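Local coordinates for piwi domain-containing protein (Vanderwaltozyma polyspora, PDB 5THE) that probably binds RNA, as the C-terminal lobe of a budding yeast Argonaute built round an RNase H-like Piwi domain, at residues S248-I251 with E252-K255; L324-Y327 with Q328-N332. All coordinates share one frame; numbering follows the deposited sequence.

How the contacts relate
Both contacts are local, each made within one continuous piece of chain, and they mark opposite ends of two different helices in the Piwi domain. Contact 1 covers the start of helix 251-254, where the Ser250 hydroxyl accepts from the backbone N of Asn253; contact 2 covers the end of helix 320-329, where late carbonyls are met by side-chain N-H donors from His330 and Asn331. Each is partly buried: Leu249, Ser250 and Asn254 are the buried members of contact 1, with Ile251, Glu252 and Lys255 exposed, while Leu324, Ile326 and Tyr327 are buried in contact 2, with Lys329 and His330 exposed. Their centres lie about 20 Å apart, and they do not touch.

Contact 1. Residues S248-I251 with E252-K255; sequences SLSI and ENNK
Ser250 lays its hydroxyl over the first turn of helix 251-254, against the backbone and side chain of Asn253. With chi1 at 71°, OG sits between its own backbone N and carbonyl carbon, a rotation that turns it back to the open end of the helix. There Ser250 OG accepts from Asn253 N at 3.1 Å with a nearly straight N-H...O angle of 165°, the N-cap bond. The same Ser250 OG donates to Asn253 OD1 at 2.7 Å, approaching from above the plane of that carbonyl, so two bonds grip the hydroxyl and fix its rotation. Replacing Ser250 by alanine removes the hydroxyl, which would probably leave Asn253 N without its cap and Asn253 OD1 with one donor fewer. Behind the cap, the first helical backbone bond runs from Asn254 N to Ser250 O at 2.9 Å.

The amide of Asn254 reaches the strand residue Leu249: Asn254 OD1 lies 3.6 Å from Leu249 CB. A water completes this link, donating to Asn254 OD1 at 2.7 Å and accepting from Leu249 N at 2.9 Å, which satisfies polar atoms of two buried residues. On the exposed side, Lys255 runs out extended beyond CG, passing Ile251 O with its CG at 3.5 Å, and its NZ forms a salt bridge with Glu252 OE2 at 2.7 Å, on the syn side of the carboxylate.

The turn joins strand 248-249 to helix 251-254. Asn253 OD1 also accepts from Val36 N, while backbone bonds pair Ser248 with Gln38 and Ser250 with Val36, placing strand 248-249 at one side of a small antiparallel sheet, beside strand 37-38; Leu249 and Asn253 both pack on Asn474 of helix 465-475.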
loop_
_atom_site.group_PDB
_atom_site.type_symbol
_atom_site.label_atom_id
_atom_site.label_comp_id
_atom_site.label_asym_id
_atom_site.label_seq_id
_atom_site.Cartn_x
_atom_site.Cartn_y
_atom_site.Cartn_z
ATOM N N SER A 248 -10.651 2.572 8.761
ATOM C CA SER A 248 -9.482 2.537 9.613
ATOM C C SER A 248 -9.732 1.461 10.649
ATOM O O SER A 248 -10.713 0.713 10.573
ATOM C CB SER A 248 -9.214 3.905 10.257
ATOM O OG SER A 248 -10.087 4.145 11.365
ATOM N N LEU A 249 -8.844 1.389 11.629
ATOM C CA LEU A 249 -9.107 0.605 12.824
ATOM C C LEU A 249 -9.755 1.497 13.877
ATOM O O LEU A 249 -9.683 2.728 13.815
ATOM C CB LEU A 249 -7.812 -0.002 13.367
ATOM C CG LEU A 249 -7.021 -0.829 12.361
ATOM C CD1 LEU A 249 -5.863 -1.519 13.071
ATOM C CD2 LEU A 249 -7.950 -1.838 11.686
ATOM N N SER A 250 -10.386 0.866 14.853
ATOM C CA SER A 250 -10.983 1.631 15.940
ATOM C C SER A 250 -9.907 2.368 16.727
ATOM O O SER A 250 -8.721 2.035 16.680
ATOM C CB SER A 250 -11.759 0.721 16.889
ATOM O OG SER A 250 -10.853 -0.075 17.641
ATOM N N ILE A 251 -10.357 3.385 17.465
ATOM C CA ILE A 251 -9.487 4.127 18.377
ATOM C C ILE A 251 -8.804 3.183 19.361
ATOM O O ILE A 251 -7.601 3.297 19.623
ATOM C CB ILE A 251 -10.299 5.212 19.107
ATOM C CG1 ILE A 251 -10.552 6.389 18.159
ATOM C CG2 ILE A 251 -9.607 5.632 20.429
ATOM C CD1 ILE A 251 -11.327 7.535 18.778
ATOM N N GLU A 252 -9.568 2.254 19.941
ATOM C CA GLU A 252 -8.987 1.291 20.873
ATOM C C GLU A 252 -7.831 0.531 20.226
ATOM O O GLU A 252 -6.752 0.403 20.813
ATOM C CB GLU A 252 -10.075 0.330 21.360
ATOM C CG GLU A 252 -9.706 -0.538 22.546
ATOM C CD GLU A 252 -9.135 0.248 23.724
ATOM O OE1 GLU A 252 -8.259 -0.299 24.425
ATOM O OE2 GLU A 252 -9.545 1.406 23.957
ATOM N N ASN A 253 -8.034 0.044 18.997
ATOM C CA ASN A 253 -6.981 -0.689 18.299
ATOM C C ASN A 253 -5.787 0.207 17.970
ATOM O O ASN A 253 -4.633 -0.234 18.049
ATOM C CB ASN A 253 -7.539 -1.315 17.018
ATOM C CG ASN A 253 -8.486 -2.469 17.287
ATOM O OD1 ASN A 253 -9.661 -2.404 16.950
ATOM N ND2 ASN A 253 -7.968 -3.542 17.874
ATOM N N ASN A 254 -6.031 1.468 17.612
ATOM C CA ASN A 254 -4.912 2.333 17.242
ATOM C C ASN A 254 -3.993 2.642 18.420
ATOM O O ASN A 254 -2.834 3.018 18.200
ATOM C CB ASN A 254 -5.425 3.634 16.621
ATOM C CG ASN A 254 -5.993 3.433 15.234
ATOM O OD1 ASN A 254 -5.545 2.558 14.484
ATOM N ND2 ASN A 254 -6.983 4.248 14.877
ATOM N N LYS A 255 -4.477 2.489 19.655
ATOM C CA LYS A 255 -3.628 2.711 20.826
ATOM C C LYS A 255 -2.379 1.843 20.774
ATOM O O LYS A 255 -1.310 2.255 21.242
ATOM C CB LYS A 255 -4.413 2.424 22.112
ATOM C CG LYS A 255 -5.498 3.439 22.394
ATOM C CD LYS A 255 -6.309 3.067 23.602
ATOM C CE LYS A 255 -7.314 4.160 23.932
ATOM N NZ LYS A 255 -8.348 3.661 24.879
HETATM O O HOH W 1 -6.333 2.854 11.962
#

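Contact 2. Residues L324-Y327 with Q328-N332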
loop_
_atom_site.group_PDB
_atom_site.type_symbol
_atom_site.label_atom_id
_atom_site.label_comp_id
_atom_site.label_asym_id
_atom_site.label_seq_id
_atom_site.Cartn_x
_atom_site.Cartn_y
_atom_site.Cartn_z
ATOM N N LEU A 324 9.530 12.640 8.112
ATOM C CA LEU A 324 9.508 13.446 9.331
ATOM C C LEU A 324 8.726 14.735 9.128
ATOM O O LEU A 324 7.931 15.123 9.990
ATOM C CB LEU A 324 10.932 13.759 9.777
ATOM C CG LEU A 324 11.799 12.583 10.234
ATOM C CD1 LEU A 324 13.191 13.075 10.597
ATOM C CD2 LEU A 324 11.148 11.910 11.405
ATOM N N LYS A 325 8.946 15.414 7.999
ATOM C CA LYS A 325 8.269 16.682 7.740
ATOM C C LYS A 325 6.759 16.509 7.731
ATOM O O LYS A 325 6.028 17.306 8.326
ATOM C CB LYS A 325 8.726 17.265 6.400
ATOM C CG LYS A 325 10.063 17.986 6.424
ATOM C CD LYS A 325 10.462 18.383 4.991
ATOM C CE LYS A 325 11.559 19.420 4.980
ATOM N NZ LYS A 325 11.906 19.866 3.593
ATOM N N ILE A 326 6.274 15.489 7.030
ATOM C CA ILE A 326 4.838 15.281 6.937
ATOM C C ILE A 326 4.277 14.888 8.292
ATOM O O ILE A 326 3.234 15.398 8.723
ATOM C CB ILE A 326 4.515 14.226 5.862
ATOM C CG1 ILE A 326 5.052 14.693 4.505
ATOM C CG2 ILE A 326 3.008 14.002 5.803
ATOM C CD1 ILE A 326 4.948 13.646 3.396
ATOM N N TYR A 327 4.962 13.978 8.990
ATOM C CA TYR A 327 4.516 13.611 10.328
ATOM C C TYR A 327 4.383 14.850 11.200
ATOM O O TYR A 327 3.388 15.026 11.919
ATOM C CB TYR A 327 5.497 12.628 10.960
ATOM C CG TYR A 327 5.112 12.200 12.365
ATOM C CD1 TYR A 327 5.338 13.035 13.466
ATOM C CD2 TYR A 327 4.529 10.962 12.588
ATOM C CE1 TYR A 327 4.995 12.639 14.752
ATOM C CE2 TYR A 327 4.169 10.558 13.866
ATOM C CZ TYR A 327 4.411 11.398 14.940
ATOM O OH TYR A 327 4.062 10.982 16.197
ATOM N N GLN A 328 5.399 15.715 11.154
ATOM C CA GLN A 328 5.425 16.881 12.030
ATOM C C GLN A 328 4.246 17.813 11.763
ATOM O O GLN A 328 3.665 18.372 12.705
ATOM C CB GLN A 328 6.747 17.618 11.853
ATOM C CG GLN A 328 6.816 18.919 12.637
ATOM C CD GLN A 328 8.173 19.547 12.534
ATOM O OE1 GLN A 328 8.723 19.677 11.440
ATOM N NE2 GLN A 328 8.756 19.875 13.680
ATOM N N LYS A 329 3.882 17.997 10.486
ATOM C CA LYS A 329 2.764 18.882 10.153
ATOM C C LYS A 329 1.454 18.386 10.745
ATOM O O LYS A 329 0.576 19.192 11.069
ATOM C CB LYS A 329 2.617 19.022 8.637
ATOM C CG LYS A 329 3.819 19.625 7.929
ATOM C CD LYS A 329 3.497 19.898 6.458
ATOM C CE LYS A 329 4.720 19.746 5.550
ATOM N NZ LYS A 329 5.781 20.757 5.815
ATOM N N HIS A 330 1.309 17.077 10.923
ATOM C CA HIS A 330 0.072 16.504 11.433
ATOM C C HIS A 330 0.094 16.247 12.935
ATOM O O HIS A 330 -0.895 15.740 13.472
ATOM C CB HIS A 330 -0.246 15.199 10.679
ATOM C CG HIS A 330 -0.705 15.431 9.273
ATOM N ND1 HIS A 330 0.171 15.578 8.217
ATOM C CD2 HIS A 330 -1.946 15.594 8.759
ATOM C CE1 HIS A 330 -0.516 15.793 7.107
ATOM N NE2 HIS A 330 -1.801 15.807 7.409
ATOM N N ASN A 331 1.186 16.566 13.623
ATOM C CA ASN A 331 1.283 16.327 15.057
ATOM C C ASN A 331 1.815 17.570 15.778
ATOM O O ASN A 331 2.663 17.492 16.680
ATOM C CB ASN A 331 2.126 15.081 15.326
ATOM C CG ASN A 331 1.466 13.812 14.784
ATOM O OD1 ASN A 331 0.620 13.214 15.455
ATOM N ND2 ASN A 331 1.830 13.410 13.563
ATOM N N ASN A 332 1.303 18.738 15.387
ATOM C CA ASN A 332 1.577 20.001 16.079
ATOM C C ASN A 332 3.071 20.216 16.326
ATOM O O ASN A 332 3.495 20.543 17.434
ATOM C CB ASN A 332 0.815 20.068 17.402
ATOM C CG ASN A 332 -0.672 19.983 17.215
ATOM O OD1 ASN A 332 -1.248 20.701 16.401
ATOM N ND2 ASN A 332 -1.303 19.082 17.945
HETATM O O HOH W 2 7.375 19.790 8.967
#
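Tyr327 offers a ring face to the amide of Asn331, one turn further along. Asn331 ND2 lies 3.3 Å above the ring plane, over its centre, and the amide and ring planes are only 21° apart, so the amide lies nearly flat on the ring instead of directing an N-H straight into it. The amide nitrogen spends its hydrogens elsewhere: Asn331 ND2 donates to Tyr327 O at 2.8 Å with an N-H...O angle of 165°, and also bonds to Tyr291 O. Tyr327 CG stands anti to the backbone N, which brings the ring alongside the departing chain where Asn331 can cover it; its hydroxyl is hydrogen-bonded to Pro265 O, at strand 264-274.

These bonds belong to the C-terminal end of helix 320-329, where carbonyls of the last turn begin to lose backbone N-H partners and side chains supply donors. Ile326 O receives His330 ND1 at 3.1 Å, almost straight at 171° and in the plane of the imidazole, whereas the bond from His330 N to the same oxygen is weak. The bond requires a proton on ND1, and the His330 ring also stacks with Tyr291.

Gln328 closes an earlier turn, its N donating to Leu324 O at 2.8 Å. Its side chain extends from CG, and a water donates to both Gln328 OE1, at 2.8 Å, and Lys325 O, at 2.9 Å. The other end of that amide, Gln328 NE2, bonds to Gly333 O and to Leu373 O of helix 351-373, the helix on which Leu324 also packs.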